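Local coordinates for uncharacterized protein (Porphyromonas gingivalis, PDB 1ZBS) that is of unknown function but probably acts as an N-acetylglucosamine kinase, a sugar kinase with the actin-like ATPase domain fold of the ASKHA superfamily, at residues A[48-53]-A[84-89]; A[43-48]-A[79-84]. All blocks are in the same frame, centred on the assembly; numbering follows the deposited sequence.

Interaction 1: A[48-53]-A[84-89]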
ATOM      1  N   GLU A  48     -29.727   2.903  12.922  1.00 66.02           N
ATOM      2  CA  GLU A  48     -29.116   1.605  13.167  1.00 65.05           C
ATOM      3  C   GLU A  48     -28.990   1.323  14.658  1.00 64.34           C
ATOM      4  O   GLU A  48     -29.247   0.208  15.111  1.00 64.55           O
ATOM      5  CB  GLU A  48     -27.728   1.547  12.520  1.00 64.95           C
ATOM      6  CG  GLU A  48     -27.720   1.822  11.020  1.00 65.38           C
ATOM      7  CD  GLU A  48     -26.335   1.702  10.401  1.00 64.84           C
ATOM      8  OE1 GLU A  48     -25.778   0.584  10.378  1.00 65.59           O
ATOM      9  OE2 GLU A  48     -25.801   2.731   9.938  1.00 65.35           O
ATOM     10  N   VAL A  49     -28.597   2.336  15.421  1.00 62.90           N
ATOM     11  CA  VAL A  49     -28.423   2.157  16.855  1.00 62.15           C
ATOM     12  C   VAL A  49     -29.727   2.268  17.634  1.00 61.41           C
ATOM     13  O   VAL A  49     -30.098   1.345  18.357  1.00 61.91           O
ATOM     14  CB  VAL A  49     -27.417   3.178  17.433  1.00 61.81           C
ATOM     15  CG1 VAL A  49     -27.046   2.785  18.852  1.00 59.96           C
ATOM     16  CG2 VAL A  49     -26.180   3.256  16.553  1.00 59.87           C
ATOM     17  N   LEU A  50     -30.417   3.395  17.488  1.00 60.78           N
ATOM     18  CA  LEU A  50     -31.678   3.618  18.193  1.00 61.46           C
ATOM     19  C   LEU A  50     -32.713   2.525  17.966  1.00 60.25           C
ATOM     20  O   LEU A  50     -33.311   2.032  18.912  1.00 61.06           O
ATOM     21  CB  LEU A  50     -32.285   4.966  17.798  1.00 62.47           C
ATOM     22  CG  LEU A  50     -32.300   6.056  18.875  1.00 64.10           C
ATOM     23  CD1 LEU A  50     -32.987   7.288  18.315  1.00 64.75           C
ATOM     24  CD2 LEU A  50     -33.024   5.565  20.127  1.00 63.93           C
ATOM     25  N   PRO A  51     -32.947   2.139  16.704  1.00 59.50           N
ATOM     26  CA  PRO A  51     -33.935   1.089  16.432  1.00 58.09           C
ATOM     27  C   PRO A  51     -33.555  -0.277  17.004  1.00 55.67           C
ATOM     28  O   PRO A  51     -34.406  -1.154  17.157  1.00 56.47           O
ATOM     29  CB  PRO A  51     -34.019   1.084  14.905  1.00 58.98           C
ATOM     30  CG  PRO A  51     -32.644   1.511  14.489  1.00 60.83           C
ATOM     31  CD  PRO A  51     -32.370   2.652  15.447  1.00 60.44           C
ATOM     32  N   ALA A  52     -32.277  -0.451  17.319  1.00 52.82           N
ATOM     33  CA  ALA A  52     -31.789  -1.710  17.873  1.00 49.87           C
ATOM     34  C   ALA A  52     -32.062  -1.765  19.370  1.00 47.75           C
ATOM     35  O   ALA A  52     -32.481  -2.794  19.901  1.00 44.89           O
ATOM     36  CB  ALA A  52     -30.290  -1.848  17.607  1.00 48.31           C
ATOM     37  N   ILE A  53     -31.810  -0.647  20.046  1.00 46.91           N
ATOM     38  CA  ILE A  53     -32.044  -0.539  21.483  1.00 46.35           C
ATOM     39  C   ILE A  53     -33.513  -0.232  21.734  1.00 47.44           C
ATOM     40  O   ILE A  53     -34.123  -0.765  22.667  1.00 47.06           O
ATOM     41  CB  ILE A  53     -31.199   0.601  22.112  1.00 47.81           C
ATOM     42  CG1 ILE A  53     -31.800   1.025  23.459  1.00 47.43           C
ATOM     43  CG2 ILE A  53     -31.167   1.787  21.194  1.00 43.86           C
ATOM     44  CD1 ILE A  53     -31.187   2.301  24.044  1.00 51.52           C
ATOM     45  N   SER A  84     -27.306  13.185  21.822  1.00 53.99           N
ATOM     46  CA  SER A  84     -28.559  13.591  21.196  1.00 54.48           C
ATOM     47  C   SER A  84     -29.415  12.349  20.964  1.00 54.97           C
ATOM     48  O   SER A  84     -30.635  12.433  20.807  1.00 54.06           O
ATOM     49  CB  SER A  84     -28.297  14.315  19.870  1.00 57.00           C
ATOM     50  OG  SER A  84     -27.699  15.584  20.095  1.00 57.52           O
HETATM   51  N   MSE A  85     -28.770  11.189  20.943  1.00 54.98           N
HETATM   52  CA  MSE A  85     -29.491   9.939  20.767  1.00 56.59           C
HETATM   53  C   MSE A  85     -30.269   9.677  22.056  1.00 55.12           C
HETATM   54  O   MSE A  85     -31.474   9.440  22.025  1.00 56.05           O
HETATM   55  CB  MSE A  85     -28.511   8.798  20.484  1.00 59.59           C
HETATM   56  CG  MSE A  85     -29.175   7.438  20.386  1.00 63.62           C
HETATM   57 SE   MSE A  85     -28.009   6.117  19.610  1.00 67.93          SE
HETATM   58  CE  MSE A  85     -27.002   5.621  21.185  1.00 67.07           C
ATOM     59  N   LEU A  86     -29.568   9.715  23.186  1.00 53.17           N
ATOM     60  CA  LEU A  86     -30.201   9.532  24.489  1.00 52.60           C
ATOM     61  C   LEU A  86     -29.903  10.794  25.286  1.00 51.68           C
ATOM     62  O   LEU A  86     -28.940  10.845  26.056  1.00 49.13           O
ATOM     63  CB  LEU A  86     -29.650   8.308  25.231  1.00 52.79           C
ATOM     64  CG  LEU A  86     -29.892   6.883  24.720  1.00 53.87           C
ATOM     65  CD1 LEU A  86     -31.200   6.819  23.954  1.00 52.33           C
ATOM     66  CD2 LEU A  86     -28.731   6.444  23.845  1.00 55.40           C
ATOM     67  N   PRO A  87     -30.726  11.839  25.092  1.00 51.15           N
ATOM     68  CA  PRO A  87     -30.599  13.139  25.763  1.00 50.63           C
ATOM     69  C   PRO A  87     -30.784  13.060  27.271  1.00 50.29           C
ATOM     70  O   PRO A  87     -30.403  13.979  28.005  1.00 47.79           O
ATOM     71  CB  PRO A  87     -31.673  13.981  25.079  1.00 50.86           C
ATOM     72  CG  PRO A  87     -32.728  12.968  24.744  1.00 51.20           C
ATOM     73  CD  PRO A  87     -31.908  11.819  24.207  1.00 50.57           C
ATOM     74  N   HIS A  88     -31.370  11.963  27.740  1.00 48.87           N
ATOM     75  CA  HIS A  88     -31.585  11.809  29.176  1.00 48.68           C
ATOM     76  C   HIS A  88     -30.571  10.877  29.816  1.00 48.94           C
ATOM     77  O   HIS A  88     -30.758  10.423  30.942  1.00 49.54           O
ATOM     78  CB  HIS A  88     -33.011  11.331  29.449  1.00 48.14           C
ATOM     79  CG  HIS A  88     -34.055  12.282  28.945  1.00 46.42           C
ATOM     80  ND1 HIS A  88     -34.055  13.621  29.276  1.00 44.22           N
ATOM     81  CD2 HIS A  88     -35.092  12.104  28.091  1.00 44.37           C
ATOM     82  CE1 HIS A  88     -35.044  14.229  28.646  1.00 45.33           C
ATOM     83  NE2 HIS A  88     -35.689  13.330  27.919  1.00 44.85           N
ATOM     84  N   CYS A  89     -29.491  10.605  29.091  1.00 48.57           N
ATOM     85  CA  CYS A  89     -28.432   9.745  29.596  1.00 50.67           C
ATOM     86  C   CYS A  89     -27.573  10.542  30.576  1.00 52.05           C
ATOM     87  O   CYS A  89     -27.259  11.703  30.325  1.00 53.92           O
ATOM     88  CB  CYS A  89     -27.560   9.247  28.447  1.00 49.93           C
ATOM     89  SG  CYS A  89     -26.383   7.987  28.968  1.00 47.63           S
TER
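V49 and L50, near the C-terminal end of helix 38-53, receive the side chain of selenomethionine M85, from the C-terminal part of helix 75-85, where two helices lie over the N-terminal five-stranded sheet of this ASKHA fold. The contact is wholly apolar. The CB of M85 already points toward the other segment, and two extended torsions (chi1 176°, chi2 166°) carry the chain on to it before a bend at chi3 (83°) swings the terminal methyl round. Its SE sits 3.6 Å from CG1 of V49, and the M85 methyl CE lies 3.7 Å from that same V49 CG1; the two side chains cross nearly at right angles. L50 instead runs alongside M85 in the reverse sense.

Next in the chain, L86 begins a type I turn that reaches C89, closed by the bond from C89 N to L86 O (3.1 Å). From there L86 gives a looser contact, its CD1 4.4 Å from CD2 of L50. On the sheet side V49 also packs on W14, while I53 meets I16 and F26. The nearest approach of L50 to M85 is between chain carbons, with CG of L50 3.7 Å from CG of M85.

Interaction 2: A[43-48]-A[79-84]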
ATOM      1  N   THR A  43     -26.832   9.892  11.334  1.00 49.75           N
ATOM      2  CA  THR A  43     -27.859   9.130  10.657  1.00 51.27           C
ATOM      3  C   THR A  43     -27.783   7.663  11.043  1.00 51.40           C
ATOM      4  O   THR A  43     -28.811   6.994  11.213  1.00 51.12           O
ATOM      5  CB  THR A  43     -27.726   9.265   9.125  1.00 53.20           C
ATOM      6  OG1 THR A  43     -28.296   8.110   8.489  1.00 50.35           O
ATOM      7  CG2 THR A  43     -26.265   9.407   8.733  1.00 51.37           C
ATOM      8  N   ALA A  44     -26.561   7.164  11.190  1.00 52.59           N
ATOM      9  CA  ALA A  44     -26.352   5.768  11.570  1.00 54.15           C
ATOM     10  C   ALA A  44     -26.821   5.539  13.005  1.00 54.84           C
ATOM     11  O   ALA A  44     -27.348   4.475  13.341  1.00 54.16           O
ATOM     12  CB  ALA A  44     -24.879   5.407  11.442  1.00 51.65           C
ATOM     13  N   LEU A  45     -26.627   6.551  13.844  1.00 55.79           N
ATOM     14  CA  LEU A  45     -27.024   6.470  15.241  1.00 58.74           C
ATOM     15  C   LEU A  45     -28.523   6.251  15.411  1.00 60.22           C
ATOM     16  O   LEU A  45     -28.944   5.360  16.150  1.00 60.40           O
ATOM     17  CB  LEU A  45     -26.601   7.740  15.987  1.00 58.12           C
ATOM     18  CG  LEU A  45     -25.353   7.664  16.871  1.00 58.22           C
ATOM     19  CD1 LEU A  45     -24.204   7.045  16.101  1.00 59.57           C
ATOM     20  CD2 LEU A  45     -24.981   9.066  17.354  1.00 58.90           C
ATOM     21  N   ARG A  46     -29.330   7.048  14.718  1.00 61.98           N
ATOM     22  CA  ARG A  46     -30.776   6.926  14.847  1.00 64.33           C
ATOM     23  C   ARG A  46     -31.484   6.132  13.759  1.00 64.34           C
ATOM     24  O   ARG A  46     -32.691   6.280  13.568  1.00 65.02           O
ATOM     25  CB  ARG A  46     -31.407   8.319  14.982  1.00 65.55           C
ATOM     26  CG  ARG A  46     -31.052   9.315  13.890  1.00 66.59           C
ATOM     27  CD  ARG A  46     -31.081  10.726  14.468  1.00 68.31           C
ATOM     28  NE  ARG A  46     -30.944  11.778  13.465  1.00 68.80           N
ATOM     29  CZ  ARG A  46     -30.747  13.062  13.759  1.00 69.12           C
ATOM     30  NH1 ARG A  46     -30.640  13.960  12.789  1.00 70.39           N
ATOM     31  NH2 ARG A  46     -30.641  13.450  15.024  1.00 67.37           N
ATOM     32  N   SER A  47     -30.743   5.285  13.053  1.00 64.99           N
ATOM     33  CA  SER A  47     -31.327   4.458  12.001  1.00 66.03           C
ATOM     34  C   SER A  47     -30.812   3.037  12.164  1.00 66.56           C
ATOM     35  O   SER A  47     -31.383   2.087  11.626  1.00 67.20           O
ATOM     36  CB  SER A  47     -30.940   4.982  10.615  1.00 66.88           C
ATOM     37  OG  SER A  47     -29.577   4.716  10.332  1.00 68.70           O
ATOM     38  N   GLU A  48     -29.727   2.903  12.922  1.00 66.02           N
ATOM     39  CA  GLU A  48     -29.116   1.605  13.167  1.00 65.05           C
ATOM     40  C   GLU A  48     -28.990   1.323  14.658  1.00 64.34           C
ATOM     41  O   GLU A  48     -29.247   0.208  15.111  1.00 64.55           O
ATOM     42  CB  GLU A  48     -27.728   1.547  12.520  1.00 64.95           C
ATOM     43  CG  GLU A  48     -27.720   1.822  11.020  1.00 65.38           C
ATOM     44  CD  GLU A  48     -26.335   1.702  10.401  1.00 64.84           C
ATOM     45  OE1 GLU A  48     -25.778   0.584  10.378  1.00 65.59           O
ATOM     46  OE2 GLU A  48     -25.801   2.731   9.938  1.00 65.35           O
ATOM     47  N   ASN A  79     -19.563  12.208  21.035  1.00 54.91           N
ATOM     48  CA  ASN A  79     -20.165  12.349  22.353  1.00 55.18           C
ATOM     49  C   ASN A  79     -21.429  13.198  22.218  1.00 55.58           C
ATOM     50  O   ASN A  79     -22.446  12.912  22.846  1.00 54.99           O
ATOM     51  CB  ASN A  79     -19.170  13.010  23.316  1.00 54.32           C
ATOM     52  CG  ASN A  79     -19.704  13.110  24.738  1.00 54.20           C
ATOM     53  OD1 ASN A  79     -20.744  13.721  24.984  1.00 53.23           O
ATOM     54  ND2 ASN A  79     -18.985  12.514  25.682  1.00 53.63           N
ATOM     55  N   GLU A  80     -21.364  14.232  21.384  1.00 55.99           N
ATOM     56  CA  GLU A  80     -22.511  15.107  21.165  1.00 57.16           C
ATOM     57  C   GLU A  80     -23.609  14.384  20.399  1.00 56.09           C
ATOM     58  O   GLU A  80     -24.791  14.527  20.715  1.00 57.10           O
ATOM     59  CB  GLU A  80     -22.093  16.355  20.389  1.00 59.28           C
ATOM     60  CG  GLU A  80     -21.130  17.251  21.140  1.00 63.21           C
ATOM     61  CD  GLU A  80     -20.807  18.518  20.373  1.00 66.27           C
ATOM     62  OE1 GLU A  80     -21.757  19.254  20.024  1.00 67.97           O
ATOM     63  OE2 GLU A  80     -19.608  18.778  20.120  1.00 67.80           O
ATOM     64  N   ALA A  81     -23.209  13.613  19.392  1.00 54.51           N
ATOM     65  CA  ALA A  81     -24.143  12.848  18.569  1.00 52.26           C
ATOM     66  C   ALA A  81     -24.862  11.808  19.419  1.00 51.23           C
ATOM     67  O   ALA A  81     -26.080  11.653  19.325  1.00 50.63           O
ATOM     68  CB  ALA A  81     -23.388  12.161  17.431  1.00 51.99           C
ATOM     69  N   LEU A  82     -24.097  11.092  20.236  1.00 50.40           N
ATOM     70  CA  LEU A  82     -24.654  10.071  21.121  1.00 50.53           C
ATOM     71  C   LEU A  82     -25.564  10.735  22.141  1.00 51.39           C
ATOM     72  O   LEU A  82     -26.668  10.263  22.407  1.00 50.65           O
ATOM     73  CB  LEU A  82     -23.535   9.330  21.855  1.00 48.79           C
ATOM     74  CG  LEU A  82     -22.711   8.309  21.065  1.00 48.96           C
ATOM     75  CD1 LEU A  82     -21.446   7.977  21.837  1.00 46.43           C
ATOM     76  CD2 LEU A  82     -23.539   7.054  20.809  1.00 47.44           C
ATOM     77  N   ASP A  83     -25.092  11.838  22.710  1.00 52.30           N
ATOM     78  CA  ASP A  83     -25.871  12.552  23.701  1.00 54.17           C
ATOM     79  C   ASP A  83     -27.224  13.008  23.138  1.00 53.90           C
ATOM     80  O   ASP A  83     -28.180  13.189  23.889  1.00 52.96           O
ATOM     81  CB  ASP A  83     -25.071  13.743  24.237  1.00 56.93           C
ATOM     82  CG  ASP A  83     -25.724  14.386  25.445  1.00 60.46           C
ATOM     83  OD1 ASP A  83     -26.647  15.206  25.250  1.00 61.04           O
ATOM     84  OD2 ASP A  83     -25.322  14.059  26.589  1.00 60.89           O
ATOM     85  N   SER A  84     -27.306  13.185  21.822  1.00 53.99           N
ATOM     86  CA  SER A  84     -28.559  13.591  21.196  1.00 54.48           C
ATOM     87  C   SER A  84     -29.415  12.349  20.964  1.00 54.97           C
ATOM     88  O   SER A  84     -30.635  12.433  20.807  1.00 54.06           O
ATOM     89  CB  SER A  84     -28.297  14.315  19.870  1.00 57.00           C
ATOM     90  OG  SER A  84     -27.699  15.584  20.095  1.00 57.52           O
TER
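Segments 43-48 and 79-84 come nearest at L45 and L82, whose CA atoms are 7.3 Å apart, and the first of them is irregular, its coil widening to a pi-type turn over 45-48. Of segment 43-48, L45 carries the contact. Its CD2 methyl presses against the backbone of the other helix, 3.4 Å from the carbonyl O of A81 and 3.6 Å from the amide N of L82, so that it rests on the peptide linking these two residues. The small A81 allows this close approach: its CB points toward helix 38-53 and meets the same L45 CD2 at 3.5 Å. L82 directs its CB away, yet its CD2 turns back to within 4.3 Å of L45 CD2; L82 also packs on I92 of strand 91-95.

The serine bonds stay within their own helices. S47 OG donates to T43 O at 2.6 Å, and S84 OG donates to E80 O at 3.2 Å, with a C=O...donor angle of 151°; both hydroxyls thus bond to a main-chain carbonyl one turn earlier. The salt bridge of R46 with D42 is likewise internal to helix 38-53, whereas E80 OE1 reaches R38 NH2 and so bridges the two helices. The join between these segments therefore depends on shape and burial of hydrocarbon, a leucine methyl against an alanine and its peptide, supplemented outside them by the E80-R38 salt bridge.

In the fold
From the N terminus, the chain first lays down strands 2-7, 11-18 and 21-29, then helix 38-53, which supplies 43-48 and 48-53 in succession. It returns through strand 62-67 to helix 75-85, which carries 79-84 and leads into 84-89 before strand 91-95. Each interaction closes a loop with 30 residues between its segments; the two loops cross because the segments alternate along the chain. The helices, each preceding a neighbouring parallel strand, are clearly inclined to each other rather than parallel. Interactions 1 and 2, with centres 6 Å apart, share E48 and S84 and join this helix pair along one face of the N-terminal sheet.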